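Local coordinates for protein Tae4 (Agrobacterium tumefaciens, PDB 6IJF) that probably cleaves amide bonds of bacterial peptidoglycan as an amidase effector delivered to rival cells by the type VI secretion system, at residues Y23-W35 against Y44-K58. Residues are numbered along the deposited sequence; the frame is centred on the assembly and turned at random.
Sequences YLSQRDLFTEIGW and YHNTCAIRVSIAFVK
Tyr44 meets helix 26-33 through its backbone carbonyl and its CB: NE2 of Gln26 gives a weak hydrogen bond to Tyr44 O, 2.9 Å, and the same oxygen lies at the edge of the Phe30 ring. The methyl CG2 of Thr47 touches Gln26 CG and Phe30 CE1, while its OG1 accepts from Arg51 NE and also bonds an acidic side chain of another protein's chain. Cys48 points away from helix 26-33; with His132 and Asp134 it is consistent with the catalytic triad of a papain-like amidase. Ile50 divides its branches, CD1 reaching Phe30 CE1 and Trp35 CZ3, each 3.8 Å away, and CG2 facing Leu29 and Ile33. Arg51, extended from CG to NE, points its guanidinium end-on at Leu24 O; NH1 (2.9 Å) and NH2 (2.8 Å) both donate in the carbonyl plane, and Leu29 CD2 lies over one face. Ile54 CD1 then packs against Leu29 CD1, 3.7 Å apart, and the extended Lys58 brings NZ toward Glu32 OE2 in a salt bridge whose modelled length, 2.5 Å, is doubtfully short. The chemistry implies an apolar seam between two helices at 46°, with a buried guanidinium whose orientation is fixed by in-plane bonds to Leu24 O and Thr47 OG1.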
loop_
_atom_site.group_PDB
_atom_site.type_symbol
_atom_site.label_atom_id
_atom_site.label_comp_id
_atom_site.label_asym_id
_atom_site.label_seq_id
_atom_site.Cartn_x
_atom_site.Cartn_y
_atom_site.Cartn_z
ATOM N N TYR C 23 13.118 -0.881 15.930
ATOM C CA TYR C 23 12.664 -2.261 15.597
ATOM C C TYR C 23 13.410 -3.298 16.447
ATOM O O TYR C 23 14.642 -3.304 16.522
ATOM C CB TYR C 23 12.855 -2.626 14.126
ATOM C CG TYR C 23 12.520 -4.059 13.758
ATOM C CD1 TYR C 23 11.237 -4.578 13.928
ATOM C CD2 TYR C 23 13.473 -4.899 13.187
ATOM C CE1 TYR C 23 10.924 -5.888 13.571
ATOM C CE2 TYR C 23 13.175 -6.208 12.815
ATOM C CZ TYR C 23 11.893 -6.705 12.995
ATOM O OH TYR C 23 11.568 -7.991 12.625
ATOM N N LEU C 24 12.657 -4.268 16.948
ATOM C CA LEU C 24 13.145 -5.475 17.629
ATOM C C LEU C 24 12.137 -6.590 17.330
ATOM O O LEU C 24 10.942 -6.367 17.632
ATOM C CB LEU C 24 13.245 -5.101 19.117
ATOM C CG LEU C 24 14.174 -5.957 19.971
ATOM C CD1 LEU C 24 15.617 -5.772 19.510
ATOM C CD2 LEU C 24 13.996 -5.622 21.454
ATOM N N SER C 25 12.555 -7.643 16.620
ATOM C CA SER C 25 11.711 -8.797 16.215
ATOM C C SER C 25 11.125 -9.460 17.459
ATOM O O SER C 25 11.684 -9.254 18.577
ATOM C CB SER C 25 12.502 -9.814 15.416
ATOM O OG SER C 25 13.458 -10.411 16.257
ATOM N N GLN C 26 10.073 -10.247 17.311
ATOM C CA GLN C 26 9.501 -10.986 18.478
ATOM C C GLN C 26 10.619 -11.836 19.090
ATOM O O GLN C 26 10.744 -11.848 20.298
ATOM C CB GLN C 26 8.356 -11.902 18.053
ATOM C CG GLN C 26 7.692 -12.544 19.257
ATOM C CD GLN C 26 7.027 -13.861 18.954
ATOM O OE1 GLN C 26 7.553 -14.691 18.233
ATOM N NE2 GLN C 26 5.873 -14.070 19.547
ATOM N N ARG C 27 11.429 -12.487 18.251
ATOM C CA ARG C 27 12.516 -13.407 18.677
ATOM C C ARG C 27 13.489 -12.629 19.574
ATOM O O ARG C 27 13.794 -13.097 20.684
ATOM C CB ARG C 27 13.159 -13.997 17.423
ATOM C CG ARG C 27 14.370 -14.871 17.678
ATOM C CD ARG C 27 14.716 -15.553 16.358
ATOM N NE ARG C 27 15.288 -14.611 15.385
ATOM C CZ ARG C 27 15.364 -14.800 14.055
ATOM N NH1 ARG C 27 14.836 -15.866 13.480
ATOM N NH2 ARG C 27 16.035 -13.954 13.298
ATOM N N ASP C 28 13.912 -11.441 19.155
ATOM C CA ASP C 28 14.870 -10.608 19.928
ATOM C C ASP C 28 14.187 -10.026 21.163
ATOM O O ASP C 28 14.812 -9.997 22.232
ATOM C CB ASP C 28 15.510 -9.530 19.043
ATOM C CG ASP C 28 16.572 -10.094 18.085
ATOM O OD1 ASP C 28 17.284 -11.049 18.476
ATOM O OD2 ASP C 28 16.632 -9.617 16.939
ATOM N N LEU C 29 12.962 -9.519 21.028
ATOM C CA LEU C 29 12.222 -8.943 22.185
ATOM C C LEU C 29 12.146 -9.988 23.319
ATOM O O LEU C 29 12.397 -9.645 24.494
ATOM C CB LEU C 29 10.829 -8.549 21.707
ATOM C CG LEU C 29 9.895 -8.042 22.796
ATOM C CD1 LEU C 29 10.246 -6.613 23.171
ATOM C CD2 LEU C 29 8.450 -8.139 22.349
ATOM N N PHE C 30 11.727 -11.204 22.995
ATOM C CA PHE C 30 11.503 -12.287 23.990
ATOM C C PHE C 30 12.867 -12.697 24.557
ATOM O O PHE C 30 12.943 -12.984 25.764
ATOM C CB PHE C 30 10.739 -13.447 23.346
ATOM C CG PHE C 30 9.245 -13.251 23.220
ATOM C CD1 PHE C 30 8.673 -11.991 23.286
ATOM C CD2 PHE C 30 8.420 -14.333 22.972
ATOM C CE1 PHE C 30 7.306 -11.824 23.118
ATOM C CE2 PHE C 30 7.052 -14.167 22.827
ATOM C CZ PHE C 30 6.492 -12.910 22.902
ATOM N N THR C 31 13.932 -12.710 23.730
ATOM C CA THR C 31 15.302 -13.022 24.229
ATOM C C THR C 31 15.698 -11.975 25.271
ATOM O O THR C 31 16.166 -12.362 26.348
ATOM C CB THR C 31 16.328 -13.158 23.104
ATOM O OG1 THR C 31 15.821 -14.180 22.243
ATOM C CG2 THR C 31 17.705 -13.550 23.615
ATOM N N GLU C 32 15.476 -10.688 25.010
ATOM C CA GLU C 32 15.963 -9.639 25.930
ATOM C C GLU C 32 15.357 -9.894 27.321
ATOM O O GLU C 32 16.083 -9.703 28.305
ATOM C CB GLU C 32 15.649 -8.228 25.436
ATOM C CG GLU C 32 16.167 -7.151 26.361
ATOM C CD GLU C 32 15.923 -5.737 25.887
ATOM O OE1 GLU C 32 15.721 -5.559 24.658
ATOM O OE2 GLU C 32 15.995 -4.805 26.733
ATOM N N ILE C 33 14.085 -10.306 27.393
ATOM C CA ILE C 33 13.338 -10.373 28.682
ATOM C C ILE C 33 13.299 -11.809 29.214
ATOM O O ILE C 33 12.732 -12.008 30.305
ATOM C CB ILE C 33 11.934 -9.771 28.559
ATOM C CG1 ILE C 33 11.040 -10.531 27.579
ATOM C CG2 ILE C 33 12.033 -8.291 28.220
ATOM C CD1 ILE C 33 9.597 -10.072 27.607
ATOM N N GLY C 34 13.894 -12.761 28.502
ATOM C CA GLY C 34 14.066 -14.132 29.018
ATOM C C GLY C 34 12.852 -14.994 28.736
ATOM O O GLY C 34 12.629 -15.952 29.480
ATOM N N TRP C 35 12.110 -14.705 27.668
ATOM C CA TRP C 35 10.890 -15.469 27.298
ATOM C C TRP C 35 11.142 -16.293 26.043
ATOM O O TRP C 35 10.182 -16.472 25.263
ATOM C CB TRP C 35 9.719 -14.522 27.062
ATOM C CG TRP C 35 9.226 -13.801 28.262
ATOM C CD1 TRP C 35 9.842 -13.612 29.465
ATOM C CD2 TRP C 35 7.970 -13.120 28.338
ATOM N NE1 TRP C 35 9.043 -12.859 30.288
ATOM C CE2 TRP C 35 7.892 -12.542 29.619
ATOM C CE3 TRP C 35 6.910 -12.948 27.446
ATOM C CZ2 TRP C 35 6.781 -11.806 30.026
ATOM C CZ3 TRP C 35 5.811 -12.226 27.855
ATOM C CH2 TRP C 35 5.753 -11.661 29.126
ATOM N N TYR C 44 1.326 -16.104 22.428
ATOM C CA TYR C 44 2.259 -14.952 22.577
ATOM C C TYR C 44 2.543 -14.279 21.230
ATOM O O TYR C 44 3.499 -13.465 21.157
ATOM C CB TYR C 44 3.515 -15.432 23.297
ATOM C CG TYR C 44 3.201 -15.867 24.702
ATOM C CD1 TYR C 44 3.063 -14.931 25.715
ATOM C CD2 TYR C 44 2.963 -17.201 25.009
ATOM C CE1 TYR C 44 2.732 -15.311 27.006
ATOM C CE2 TYR C 44 2.632 -17.599 26.301
ATOM C CZ TYR C 44 2.522 -16.651 27.299
ATOM O OH TYR C 44 2.209 -16.992 28.582
ATOM N N HIS C 45 1.721 -14.544 20.215
ATOM C CA HIS C 45 1.910 -13.924 18.871
ATOM C C HIS C 45 1.781 -12.398 18.958
ATOM O O HIS C 45 2.508 -11.706 18.204
ATOM C CB HIS C 45 0.924 -14.523 17.859
ATOM C CG HIS C 45 1.420 -15.803 17.272
ATOM N ND1 HIS C 45 0.568 -16.826 16.911
ATOM C CD2 HIS C 45 2.672 -16.237 16.985
ATOM C CE1 HIS C 45 1.273 -17.823 16.419
ATOM N NE2 HIS C 45 2.562 -17.493 16.463
ATOM N N ASN C 46 0.835 -11.906 19.761
ATOM C CA ASN C 46 0.450 -10.474 19.792
ATOM C C ASN C 46 1.283 -9.784 20.877
ATOM O O ASN C 46 1.054 -10.040 22.059
ATOM C CB ASN C 46 -1.064 -10.303 19.909
ATOM C CG ASN C 46 -1.776 -10.995 18.768
ATOM O OD1 ASN C 46 -2.688 -11.784 19.003
ATOM N ND2 ASN C 46 -1.307 -10.776 17.554
ATOM N N THR C 47 2.250 -8.964 20.477
ATOM C CA THR C 47 3.315 -8.426 21.372
ATOM C C THR C 47 3.033 -6.991 21.795
ATOM O O THR C 47 3.858 -6.453 22.561
ATOM C CB THR C 47 4.672 -8.562 20.660
ATOM O OG1 THR C 47 4.611 -7.732 19.498
ATOM C CG2 THR C 47 4.991 -9.991 20.269
ATOM N N CYS C 48 1.924 -6.364 21.365
ATOM C CA CYS C 48 1.762 -4.880 21.496
ATOM C C CYS C 48 1.818 -4.470 22.970
ATOM O O CYS C 48 2.501 -3.464 23.270
ATOM C CB CYS C 48 0.494 -4.361 20.824
ATOM S SG CYS C 48 -1.081 -4.896 21.575
ATOM N N ALA C 49 1.159 -5.212 23.878
ATOM C CA ALA C 49 1.075 -4.834 25.309
ATOM C C ALA C 49 2.410 -5.124 26.045
ATOM O O ALA C 49 2.774 -4.332 26.954
ATOM C CB ALA C 49 -0.089 -5.537 25.989
ATOM N N ILE C 50 3.135 -6.169 25.655
ATOM C CA ILE C 50 4.543 -6.431 26.105
ATOM C C ILE C 50 5.431 -5.229 25.756
ATOM O O ILE C 50 6.185 -4.724 26.620
ATOM C CB ILE C 50 5.086 -7.721 25.465
ATOM C CG1 ILE C 50 4.245 -8.935 25.849
ATOM C CG2 ILE C 50 6.548 -7.927 25.812
ATOM C CD1 ILE C 50 4.485 -10.147 24.970
ATOM N N ARG C 51 5.336 -4.750 24.520
ATOM C CA ARG C 51 6.221 -3.662 24.030
ATOM C C ARG C 51 5.905 -2.385 24.810
ATOM O O ARG C 51 6.847 -1.695 25.263
ATOM C CB ARG C 51 6.082 -3.519 22.507
ATOM C CG ARG C 51 6.569 -4.745 21.761
ATOM C CD ARG C 51 6.286 -4.700 20.266
ATOM N NE ARG C 51 6.772 -5.890 19.593
ATOM C CZ ARG C 51 8.019 -6.053 19.158
ATOM N NH1 ARG C 51 8.915 -5.099 19.354
ATOM N NH2 ARG C 51 8.347 -7.147 18.499
ATOM N N VAL C 52 4.621 -2.069 25.023
ATOM C CA VAL C 52 4.259 -0.845 25.798
ATOM C C VAL C 52 4.655 -1.016 27.280
ATOM O O VAL C 52 5.212 -0.034 27.858
ATOM C CB VAL C 52 2.786 -0.443 25.610
ATOM C CG1 VAL C 52 2.405 0.674 26.586
ATOM C CG2 VAL C 52 2.512 -0.007 24.169
ATOM N N SER C 53 4.436 -2.187 27.873
ATOM C CA SER C 53 4.884 -2.494 29.274
ATOM C C SER C 53 6.380 -2.201 29.426
ATOM O O SER C 53 6.763 -1.456 30.344
ATOM C CB SER C 53 4.603 -3.925 29.655
ATOM O OG SER C 53 3.235 -4.224 29.634
ATOM N N ILE C 54 7.204 -2.677 28.494
ATOM C CA ILE C 54 8.693 -2.530 28.556
ATOM C C ILE C 54 9.070 -1.050 28.494
ATOM O O ILE C 54 9.938 -0.619 29.293
ATOM C CB ILE C 54 9.352 -3.360 27.453
ATOM C CG1 ILE C 54 9.251 -4.837 27.808
ATOM C CG2 ILE C 54 10.787 -2.923 27.224
ATOM C CD1 ILE C 54 9.485 -5.772 26.666
ATOM N N ALA C 55 8.425 -0.282 27.614
ATOM C CA ALA C 55 8.668 1.167 27.506
ATOM C C ALA C 55 8.479 1.829 28.889
ATOM O O ALA C 55 9.347 2.658 29.295
ATOM C CB ALA C 55 7.783 1.777 26.452
ATOM N N PHE C 56 7.400 1.489 29.591
ATOM C CA PHE C 56 7.080 2.071 30.932
ATOM C C PHE C 56 8.127 1.609 31.965
ATOM O O PHE C 56 8.757 2.473 32.613
ATOM C CB PHE C 56 5.644 1.744 31.350
ATOM C CG PHE C 56 4.637 2.742 30.817
ATOM C CD1 PHE C 56 4.456 3.953 31.445
ATOM C CD2 PHE C 56 3.957 2.516 29.633
ATOM C CE1 PHE C 56 3.557 4.899 30.955
ATOM C CE2 PHE C 56 3.066 3.455 29.131
ATOM C CZ PHE C 56 2.853 4.637 29.812
ATOM N N VAL C 57 8.335 0.305 32.075
ATOM C CA VAL C 57 9.321 -0.281 33.029
ATOM C C VAL C 57 10.676 0.393 32.844
ATOM O O VAL C 57 11.222 0.867 33.828
ATOM C CB VAL C 57 9.438 -1.793 32.835
ATOM C CG1 VAL C 57 10.653 -2.345 33.560
ATOM C CG2 VAL C 57 8.173 -2.482 33.279
ATOM N N LYS C 58 11.185 0.484 31.617
ATOM C CA LYS C 58 12.551 1.040 31.380
ATOM C C LYS C 58 12.559 2.537 31.673
ATOM O O LYS C 58 13.664 3.096 31.879
ATOM C CB LYS C 58 13.014 0.757 29.953
ATOM C CG LYS C 58 13.399 -0.692 29.740
ATOM C CD LYS C 58 14.075 -0.876 28.416
ATOM C CE LYS C 58 14.353 -2.332 28.149
ATOM N NZ LYS C 58 15.148 -2.475 26.914
#